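Local structure of Sqt1 (Chaetomium thermophilum, 4ZOY) at residues V377-V382 and W393-C398; L252-V257 and D329-L334; A94-L99 and N143-C148. The protein probably acts as a dedicated WD40-repeat chaperone that captures a nascent ribosomal protein during ribosome biogenesis. One frame throughout, in Å; residues are numbered along the deposited sequence.

Interaction 1: V377-V382 and W393-C398; sequences VKVEFV and WLLTSC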
loop_
_atom_site.group_PDB
_atom_site.type_symbol
_atom_site.label_atom_id
_atom_site.label_comp_id
_atom_site.label_asym_id
_atom_site.label_seq_id
_atom_site.Cartn_x
_atom_site.Cartn_y
_atom_site.Cartn_z
ATOM N N VAL A 377 -1.768 0.215 11.029
ATOM C CA VAL A 377 -0.961 0.826 9.989
ATOM C C VAL A 377 -1.379 0.373 8.588
ATOM O O VAL A 377 -1.416 1.173 7.634
ATOM C CB VAL A 377 0.525 0.510 10.236
ATOM C CG1 VAL A 377 1.387 0.928 9.056
ATOM C CG2 VAL A 377 0.992 1.197 11.536
ATOM N N LYS A 378 -1.688 -0.913 8.457
ATOM C CA LYS A 378 -2.029 -1.485 7.164
ATOM C C LYS A 378 -2.989 -2.635 7.318
ATOM O O LYS A 378 -2.832 -3.460 8.213
ATOM C CB LYS A 378 -0.756 -1.962 6.450
ATOM C CG LYS A 378 -1.019 -2.619 5.095
ATOM C CD LYS A 378 0.282 -2.973 4.389
ATOM C CE LYS A 378 0.027 -3.796 3.135
ATOM N NZ LYS A 378 1.234 -3.860 2.259
ATOM N N VAL A 379 -3.979 -2.685 6.432
ATOM C CA VAL A 379 -4.832 -3.857 6.276
ATOM C C VAL A 379 -4.782 -4.279 4.817
ATOM O O VAL A 379 -4.707 -3.436 3.903
ATOM C CB VAL A 379 -6.295 -3.600 6.705
ATOM C CG1 VAL A 379 -6.366 -3.169 8.158
ATOM C CG2 VAL A 379 -6.995 -2.554 5.796
ATOM N N GLU A 380 -4.810 -5.587 4.587
ATOM C CA GLU A 380 -4.708 -6.107 3.216
ATOM C C GLU A 380 -5.309 -7.497 3.132
ATOM O O GLU A 380 -4.966 -8.374 3.937
ATOM C CB GLU A 380 -3.250 -6.133 2.749
ATOM C CG GLU A 380 -3.090 -6.568 1.291
ATOM C CD GLU A 380 -1.637 -6.729 0.909
ATOM O OE1 GLU A 380 -0.975 -5.715 0.576
ATOM O OE2 GLU A 380 -1.149 -7.871 0.947
ATOM N N PHE A 381 -6.212 -7.704 2.171
ATOM C CA PHE A 381 -6.828 -9.015 2.001
ATOM C C PHE A 381 -5.872 -10.007 1.383
ATOM O O PHE A 381 -5.083 -9.666 0.496
ATOM C CB PHE A 381 -8.083 -8.915 1.129
ATOM C CG PHE A 381 -9.253 -8.322 1.837
ATOM C CD1 PHE A 381 -10.131 -9.126 2.544
ATOM C CD2 PHE A 381 -9.478 -6.952 1.808
ATOM C CE1 PHE A 381 -11.225 -8.579 3.216
ATOM C CE2 PHE A 381 -10.562 -6.399 2.476
ATOM C CZ PHE A 381 -11.435 -7.208 3.181
ATOM N N VAL A 382 -5.952 -11.244 1.861
ATOM C CA VAL A 382 -5.252 -12.355 1.225
ATOM C C VAL A 382 -5.917 -12.643 -0.124
ATOM O O VAL A 382 -7.125 -12.872 -0.191
ATOM C CB VAL A 382 -5.272 -13.619 2.104
ATOM C CG1 VAL A 382 -4.529 -14.758 1.409
ATOM C CG2 VAL A 382 -4.665 -13.326 3.469
ATOM N N TRP A 393 -12.362 -13.210 2.308
ATOM C CA TRP A 393 -12.820 -13.027 3.696
ATOM C C TRP A 393 -11.699 -12.932 4.722
ATOM O O TRP A 393 -11.963 -12.691 5.895
ATOM C CB TRP A 393 -13.765 -14.173 4.092
ATOM C CG TRP A 393 -15.015 -14.149 3.307
ATOM C CD1 TRP A 393 -15.342 -14.976 2.275
ATOM C CD2 TRP A 393 -16.110 -13.239 3.463
ATOM N NE1 TRP A 393 -16.586 -14.648 1.785
ATOM C CE2 TRP A 393 -17.077 -13.585 2.495
ATOM C CE3 TRP A 393 -16.374 -12.175 4.328
ATOM C CZ2 TRP A 393 -18.286 -12.899 2.366
ATOM C CZ3 TRP A 393 -17.571 -11.496 4.200
ATOM C CH2 TRP A 393 -18.514 -11.861 3.222
ATOM N N LEU A 394 -10.464 -13.117 4.272
ATOM C CA LEU A 394 -9.314 -13.132 5.168
ATOM C C LEU A 394 -8.498 -11.847 5.026
ATOM O O LEU A 394 -8.029 -11.504 3.937
ATOM C CB LEU A 394 -8.447 -14.360 4.887
ATOM C CG LEU A 394 -9.021 -15.682 5.416
ATOM C CD1 LEU A 394 -8.237 -16.858 4.861
ATOM C CD2 LEU A 394 -9.029 -15.701 6.940
ATOM N N LEU A 395 -8.334 -11.160 6.147
ATOM C CA LEU A 395 -7.679 -9.855 6.193
ATOM C C LEU A 395 -6.464 -9.915 7.095
ATOM O O LEU A 395 -6.559 -10.360 8.246
ATOM C CB LEU A 395 -8.652 -8.788 6.705
ATOM C CG LEU A 395 -8.115 -7.352 6.688
ATOM C CD1 LEU A 395 -8.297 -6.758 5.302
ATOM C CD2 LEU A 395 -8.810 -6.500 7.740
ATOM N N THR A 396 -5.332 -9.458 6.581
ATOM C CA THR A 396 -4.123 -9.326 7.398
ATOM C C THR A 396 -3.934 -7.875 7.798
ATOM O O THR A 396 -4.119 -6.970 6.981
ATOM C CB THR A 396 -2.902 -9.815 6.636
ATOM O OG1 THR A 396 -3.160 -11.136 6.169
ATOM C CG2 THR A 396 -1.654 -9.856 7.539
ATOM N N SER A 397 -3.577 -7.652 9.062
ATOM C CA SER A 397 -3.359 -6.297 9.555
ATOM C C SER A 397 -2.049 -6.203 10.338
ATOM O O SER A 397 -1.574 -7.201 10.896
ATOM C CB SER A 397 -4.521 -5.840 10.434
ATOM O OG SER A 397 -4.606 -6.624 11.613
ATOM N N CYS A 398 -1.460 -5.011 10.388
ATOM C CA CYS A 398 -0.311 -4.796 11.270
ATOM C C CYS A 398 -0.484 -3.478 11.988
ATOM O O CYS A 398 -1.217 -2.602 11.533
ATOM C CB CYS A 398 1.009 -4.838 10.483
ATOM S SG CYS A 398 1.324 -3.386 9.441
HETATM O O HOH W 1 -9.201 -12.621 1.587
#
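Glu-380 and Thr-396 form the central hydrogen-bonded pair of this antiparallel contact, with Glu-380 N 2.8 Å from Thr-396 O and Thr-396 N 2.9 Å from Glu-380 O. Further bonds run from Cys-398 N to Lys-378 O and from Val-382 N to Leu-394 O. At the far end Val-377 N also reaches Cys-398 O, which places Val-377 and Lys-378 both opposite Cys-398: a classic beta bulge. Within the Val-382 and Leu-394 pair the second link is a water: water 1 donates to Val-382 O (2.7 Å) and accepts from Leu-394 N (3.0 Å).

The main apolar cluster lies on the face carrying Val-379, Phe-381 and Leu-395. Leu-395 CG, anti to the backbone N (chi1 -175°), carries both methyls toward the partner strand. CD1 sits over the middle of the Phe-381 ring, 3.6 Å from the centroid and 10° off the normal, a CH-pi contact, and both CD1 and CD2 lie 4.0 Å from Val-379 CB. Replacing Phe-381 by an alanine would probably leave Leu-395 CD1 without the ring face it rests on and open a gap beside Ala-344.

On the reverse face Cys-398 SG packs 3.9 Å from Lys-378 CB. The extended lysine chain carries NZ to a salt bridge with Glu-380 OE1 (3.3 Å) whose hydrogen bond is weak; NZ also bonds Phe-460 O, and Glu-380 OE2 bonds Gln-462 NE2.

The pair is the first and second strand of one propeller blade. Ser-397 OG bonds His-371 NE2 and Trp-407 NE1, consistent with the Ser-His-Trp part of the hydrogen-bond network of WD40 blades. The Phe-381 face packs on strand 342-347 of the preceding blade, whereas Glu-380, Thr-396 and Cys-398 meet Phe-460 on strand 457-461 of the following one.

Interaction 2: L252-V257 and D329-L334; sequences LFSVAV and DNIESL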
loop_
_atom_site.group_PDB
_atom_site.type_symbol
_atom_site.label_atom_id
_atom_site.label_comp_id
_atom_site.label_asym_id
_atom_site.label_seq_id
_atom_site.Cartn_x
_atom_site.Cartn_y
_atom_site.Cartn_z
ATOM N N LEU A 252 -7.117 13.921 4.251
ATOM C CA LEU A 252 -7.270 12.537 3.793
ATOM C C LEU A 252 -5.922 11.822 3.796
ATOM O O LEU A 252 -4.901 12.422 3.462
ATOM C CB LEU A 252 -7.877 12.493 2.390
ATOM C CG LEU A 252 -9.303 13.035 2.277
ATOM C CD1 LEU A 252 -9.694 13.090 0.797
ATOM C CD2 LEU A 252 -10.307 12.213 3.083
ATOM N N PHE A 253 -5.939 10.537 4.143
ATOM C CA PHE A 253 -4.713 9.781 4.391
ATOM C C PHE A 253 -4.671 8.420 3.719
ATOM O O PHE A 253 -3.621 7.772 3.690
ATOM C CB PHE A 253 -4.523 9.603 5.900
ATOM C CG PHE A 253 -4.449 10.904 6.644
ATOM C CD1 PHE A 253 -3.353 11.735 6.482
ATOM C CD2 PHE A 253 -5.486 11.314 7.467
ATOM C CE1 PHE A 253 -3.280 12.956 7.144
ATOM C CE2 PHE A 253 -5.416 12.529 8.135
ATOM C CZ PHE A 253 -4.312 13.347 7.969
ATOM N N SER A 254 -5.807 7.975 3.190
ATOM C CA SER A 254 -5.874 6.653 2.563
ATOM C C SER A 254 -6.892 6.640 1.427
ATOM O O SER A 254 -7.814 7.462 1.385
ATOM C CB SER A 254 -6.204 5.572 3.602
ATOM O OG SER A 254 -7.422 5.875 4.270
ATOM N N VAL A 255 -6.717 5.697 0.504
ATOM C CA VAL A 255 -7.560 5.609 -0.680
ATOM C C VAL A 255 -7.509 4.182 -1.212
ATOM O O VAL A 255 -6.479 3.513 -1.131
ATOM C CB VAL A 255 -7.125 6.646 -1.758
ATOM C CG1 VAL A 255 -5.712 6.370 -2.253
ATOM C CG2 VAL A 255 -8.101 6.671 -2.934
ATOM N N ALA A 256 -8.641 3.719 -1.734
ATOM C CA ALA A 256 -8.761 2.392 -2.313
ATOM C C ALA A 256 -9.855 2.420 -3.373
ATOM O O ALA A 256 -10.840 3.160 -3.260
ATOM C CB ALA A 256 -9.061 1.344 -1.244
ATOM N N VAL A 257 -9.671 1.624 -4.422
ATOM C CA VAL A 257 -10.662 1.517 -5.487
ATOM C C VAL A 257 -11.268 0.109 -5.481
ATOM O O VAL A 257 -10.570 -0.865 -5.248
ATOM C CB VAL A 257 -10.031 1.847 -6.860
ATOM C CG1 VAL A 257 -11.071 1.700 -7.969
ATOM C CG2 VAL A 257 -9.469 3.260 -6.861
ATOM N N ASP A 329 -10.458 8.087 14.861
ATOM C CA ASP A 329 -9.218 8.756 14.505
ATOM C C ASP A 329 -8.866 8.378 13.063
ATOM O O ASP A 329 -9.566 7.562 12.453
ATOM C CB ASP A 329 -8.101 8.370 15.493
ATOM C CG ASP A 329 -7.008 9.428 15.620
ATOM O OD1 ASP A 329 -6.829 10.274 14.720
ATOM O OD2 ASP A 329 -6.290 9.393 16.647
ATOM N N ASN A 330 -7.791 8.972 12.553
ATOM C CA ASN A 330 -7.380 8.843 11.154
ATOM C C ASN A 330 -7.563 7.449 10.573
ATOM O O ASN A 330 -7.143 6.444 11.161
ATOM C CB ASN A 330 -5.911 9.235 10.999
ATOM C CG ASN A 330 -5.645 10.704 11.299
ATOM O OD1 ASN A 330 -6.545 11.455 11.668
ATOM N ND2 ASN A 330 -4.391 11.118 11.132
ATOM N N ILE A 331 -8.197 7.385 9.404
ATOM C CA ILE A 331 -8.241 6.141 8.656
ATOM C C ILE A 331 -6.954 6.046 7.845
ATOM O O ILE A 331 -6.777 6.747 6.850
ATOM C CB ILE A 331 -9.461 6.064 7.740
ATOM C CG1 ILE A 331 -10.758 6.208 8.559
ATOM C CG2 ILE A 331 -9.417 4.753 6.938
ATOM C CD1 ILE A 331 -10.880 5.235 9.727
ATOM N N GLU A 332 -6.045 5.194 8.296
ATOM C CA GLU A 332 -4.726 5.136 7.689
ATOM C C GLU A 332 -4.620 4.061 6.617
ATOM O O GLU A 332 -3.657 4.063 5.840
ATOM C CB GLU A 332 -3.662 4.901 8.761
ATOM C CG GLU A 332 -3.433 6.116 9.669
ATOM C CD GLU A 332 -2.781 7.296 8.948
ATOM O OE1 GLU A 332 -2.342 7.135 7.787
ATOM O OE2 GLU A 332 -2.698 8.394 9.551
ATOM N N SER A 333 -5.603 3.161 6.556
ATOM C CA SER A 333 -5.544 2.086 5.586
ATOM C C SER A 333 -6.953 1.627 5.215
ATOM O O SER A 333 -7.792 1.431 6.088
ATOM C CB SER A 333 -4.707 0.923 6.149
ATOM O OG SER A 333 -4.628 -0.122 5.198
ATOM N N LEU A 334 -7.188 1.463 3.910
ATOM C CA LEU A 334 -8.467 1.059 3.340
ATOM C C LEU A 334 -8.228 -0.066 2.354
ATOM O O LEU A 334 -7.289 0.011 1.556
ATOM C CB LEU A 334 -9.141 2.218 2.587
ATOM C CG LEU A 334 -9.839 3.307 3.387
ATOM C CD1 LEU A 334 -10.117 4.514 2.482
ATOM C CD2 LEU A 334 -11.117 2.739 3.948
HETATM O O HOH W 2 -2.458 5.251 3.051
HETATM O O HOH W 3 -1.199 8.335 4.906
#
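Ser-254 reaches across to Ile-331 and makes the direct hydrogen bond between these two strands. Its CB starts 3.5 Å from Ile-331 O and 3.7 Å from Glu-332 O, close to the opposing backbone. A chi1 of 57° sets OG between the backbone N and the carbonyl carbon, and from there the hydroxyl donates to Ile-331 O at 2.8 Å. The donor stands well above the carbonyl plane, 58° out of it, and so does not use a lone pair. Two apolar groups border the hydroxyl oxygen: Ile-331 CG2 and Leu-334 CD1 each lie 3.5 Å from Ser-254 OG. Gly-267 O, in the blade of Ser-254, is at most a weak second acceptor for the same proton.

Direct contacts on either side of the serine are packing; a water also lies between Phe-253 O and Glu-332 O. Phe-253 CD2 and CE2 meet the Asn-330 carboxamide obliquely, the planes 22° apart and CE2 3.7 Å from CG of Asn-330. Ala-256 CB meets Leu-334 CB at 3.9 Å.

The strands run nearly parallel, their axes 5.3 Å apart at closest approach, yet no backbone N-H to O bond joins them. This is how innermost strands of adjacent blades meet in a WD40 beta-propeller.

Interaction 3: A94-L99 and N143-C148; sequences ALTFTL and NWFAPC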
loop_
_atom_site.group_PDB
_atom_site.type_symbol
_atom_site.label_atom_id
_atom_site.label_comp_id
_atom_site.label_asym_id
_atom_site.label_seq_id
_atom_site.Cartn_x
_atom_site.Cartn_y
_atom_site.Cartn_z
ATOM N N ALA A 94 9.631 4.492 -0.017
ATOM C CA ALA A 94 8.790 3.765 -0.954
ATOM C C ALA A 94 9.638 2.808 -1.777
ATOM O O ALA A 94 10.770 3.144 -2.142
ATOM C CB ALA A 94 8.050 4.741 -1.862
ATOM N N LEU A 95 9.091 1.623 -2.037
ATOM C CA LEU A 95 9.698 0.612 -2.904
ATOM C C LEU A 95 8.640 -0.055 -3.734
ATOM O O LEU A 95 7.542 -0.324 -3.239
ATOM C CB LEU A 95 10.409 -0.472 -2.100
ATOM C CG LEU A 95 11.714 -0.068 -1.434
ATOM C CD1 LEU A 95 12.014 -1.086 -0.338
ATOM C CD2 LEU A 95 12.838 -0.025 -2.459
ATOM N N THR A 96 8.965 -0.364 -4.982
ATOM C CA THR A 96 8.082 -1.225 -5.739
ATOM C C THR A 96 8.830 -2.008 -6.814
ATOM O O THR A 96 9.796 -1.521 -7.405
ATOM C CB THR A 96 6.931 -0.417 -6.373
ATOM O OG1 THR A 96 5.921 -1.317 -6.859
ATOM C CG2 THR A 96 7.439 0.429 -7.491
ATOM N N PHE A 97 8.411 -3.251 -7.002
ATOM C CA PHE A 97 8.721 -3.991 -8.215
ATOM C C PHE A 97 7.641 -3.643 -9.219
ATOM O O PHE A 97 6.471 -3.543 -8.854
ATOM C CB PHE A 97 8.751 -5.503 -7.976
ATOM C CG PHE A 97 9.954 -5.977 -7.207
ATOM C CD1 PHE A 97 11.139 -6.270 -7.862
ATOM C CD2 PHE A 97 9.892 -6.154 -5.834
ATOM C CE1 PHE A 97 12.252 -6.715 -7.154
ATOM C CE2 PHE A 97 11.005 -6.598 -5.119
ATOM C CZ PHE A 97 12.179 -6.879 -5.784
ATOM N N THR A 98 8.000 -3.470 -10.483
ATOM C CA THR A 98 6.978 -3.128 -11.460
ATOM C C THR A 98 6.107 -4.318 -11.844
ATOM O O THR A 98 6.492 -5.477 -11.690
ATOM C CB THR A 98 7.594 -2.524 -12.734
ATOM O OG1 THR A 98 8.624 -3.391 -13.239
ATOM C CG2 THR A 98 8.175 -1.150 -12.433
ATOM N N LEU A 99 4.902 -4.006 -12.312
ATOM C CA LEU A 99 3.994 -4.982 -12.906
ATOM C C LEU A 99 4.213 -4.964 -14.415
ATOM O O LEU A 99 4.596 -3.930 -14.966
ATOM C CB LEU A 99 2.544 -4.647 -12.551
ATOM C CG LEU A 99 2.183 -4.767 -11.070
ATOM C CD1 LEU A 99 0.795 -4.199 -10.823
ATOM C CD2 LEU A 99 2.262 -6.229 -10.609
ATOM N N ASN A 143 6.232 10.235 -1.176
ATOM C CA ASN A 143 5.398 9.681 -0.110
ATOM C C ASN A 143 4.934 8.248 -0.351
ATOM O O ASN A 143 4.727 7.493 0.604
ATOM C CB ASN A 143 4.178 10.576 0.120
ATOM C CG ASN A 143 4.549 11.876 0.776
ATOM O OD1 ASN A 143 5.599 11.970 1.410
ATOM N ND2 ASN A 143 3.696 12.885 0.640
ATOM N N TRP A 144 4.768 7.872 -1.620
ATOM C CA TRP A 144 4.262 6.548 -1.958
ATOM C C TRP A 144 4.521 6.232 -3.424
ATOM O O TRP A 144 4.687 7.140 -4.238
ATOM C CB TRP A 144 2.748 6.430 -1.654
ATOM C CG TRP A 144 1.891 7.468 -2.334
ATOM C CD1 TRP A 144 1.464 8.653 -1.799
ATOM C CD2 TRP A 144 1.393 7.436 -3.684
ATOM N NE1 TRP A 144 0.707 9.347 -2.718
ATOM C CE2 TRP A 144 0.660 8.627 -3.884
ATOM C CE3 TRP A 144 1.474 6.509 -4.731
ATOM C CZ2 TRP A 144 0.038 8.922 -5.096
ATOM C CZ3 TRP A 144 0.850 6.804 -5.934
ATOM C CH2 TRP A 144 0.143 7.999 -6.103
ATOM N N PHE A 145 4.557 4.935 -3.722
ATOM C CA PHE A 145 4.585 4.387 -5.081
ATOM C C PHE A 145 3.358 3.527 -5.303
ATOM O O PHE A 145 2.897 2.864 -4.377
ATOM C CB PHE A 145 5.786 3.473 -5.319
ATOM C CG PHE A 145 7.099 4.167 -5.503
ATOM C CD1 PHE A 145 7.182 5.475 -5.933
ATOM C CD2 PHE A 145 8.270 3.462 -5.278
ATOM C CE1 PHE A 145 8.432 6.083 -6.111
ATOM C CE2 PHE A 145 9.499 4.059 -5.458
ATOM C CZ PHE A 145 9.579 5.360 -5.883
ATOM N N ALA A 146 2.887 3.452 -6.544
ATOM C CA ALA A 146 1.884 2.451 -6.902
ATOM C C ALA A 146 2.100 2.019 -8.342
ATOM O O ALA A 146 2.030 2.859 -9.245
ATOM C CB ALA A 146 0.467 3.005 -6.716
ATOM N N PRO A 147 2.389 0.734 -8.565
ATOM C CA PRO A 147 2.563 0.278 -9.946
ATOM C C PRO A 147 1.217 0.181 -10.655
ATOM O O PRO A 147 0.209 -0.187 -10.055
ATOM C CB PRO A 147 3.216 -1.100 -9.786
ATOM C CG PRO A 147 2.700 -1.594 -8.449
ATOM C CD PRO A 147 2.621 -0.347 -7.586
ATOM N N CYS A 148 1.214 0.514 -11.938
ATOM C CA CYS A 148 0.025 0.446 -12.756
ATOM C C CYS A 148 -0.352 -0.999 -13.069
ATOM O O CYS A 148 0.462 -1.732 -13.605
ATOM C CB CYS A 148 0.305 1.209 -14.019
ATOM S SG CYS A 148 -1.131 1.245 -15.145
#
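Ala-94 presents its methyl to a face of the Phe-145 ring: CB is 3.8 Å from the ring centroid and 19° off the normal, a CH-pi contact displaced toward the rim on the CG-CD2 side. The ring is turned into this position by a chi2 of -24°, which also brings CE2 to 3.7 Å from Ala-94 O and sets the ring edge toward the backbone carbon of Leu-95. The ring thus spans the gap and ends alongside the backbone of Ala-94 and Leu-95.

Thr-96 faces two partners with two branches. With OG1 anti to the backbone N (chi1 -167°), CG2 is left to approach Phe-145 CD2 obliquely at 3.8 Å. OG1 goes the other way along the strand and lies against the pyrrolidine ring, 3.5 Å from Pro-147 CD and 3.6 Å from Pro-147 CG. Leu-99 meets the same proline from farther along the chain: its CD1 is 4.0 Å from Pro-147 CG and 3.7 Å from Cys-148 O. Pro-147 thus meets a hydroxyl and a leucine methyl on different parts of its ring.

No hydrogen bond crosses between the two segments, although their strand axes run nearly parallel; side-chain packing alone joins them directly. Strands 92-97 and 142-147 are the innermost strands of two successive blades. Phe-145 continues the contact outward onto Val-106 of strand 104-109 and onto Ile-157 and Leu-159 of strand 156-161. Leu-95 and Phe-97 point away from it and pack on strand 18-23 of the blade before.

In the fold
Interaction 1 lies within a blade, between its first two strands, whereas interactions 2 and 3 each join the innermost strands of successive blades. Interactions 1 and 2 are direct neighbours, their centres 14 Å apart: Ser-333 OG lies 2.9 Å from Val-379 N, a probable hydrogen bond, and Ser-333 CB packs 3.6 Å from Val-377 O. Strand 331-336 thus contacts the inner strands of the blades before and after it. Interaction 3 belongs to another part of the ring, with its centre about 17 Å from that of interaction 2 and about 19 Å from that of interaction 1; nearest atoms are about 7 and 9 Å away, without touching.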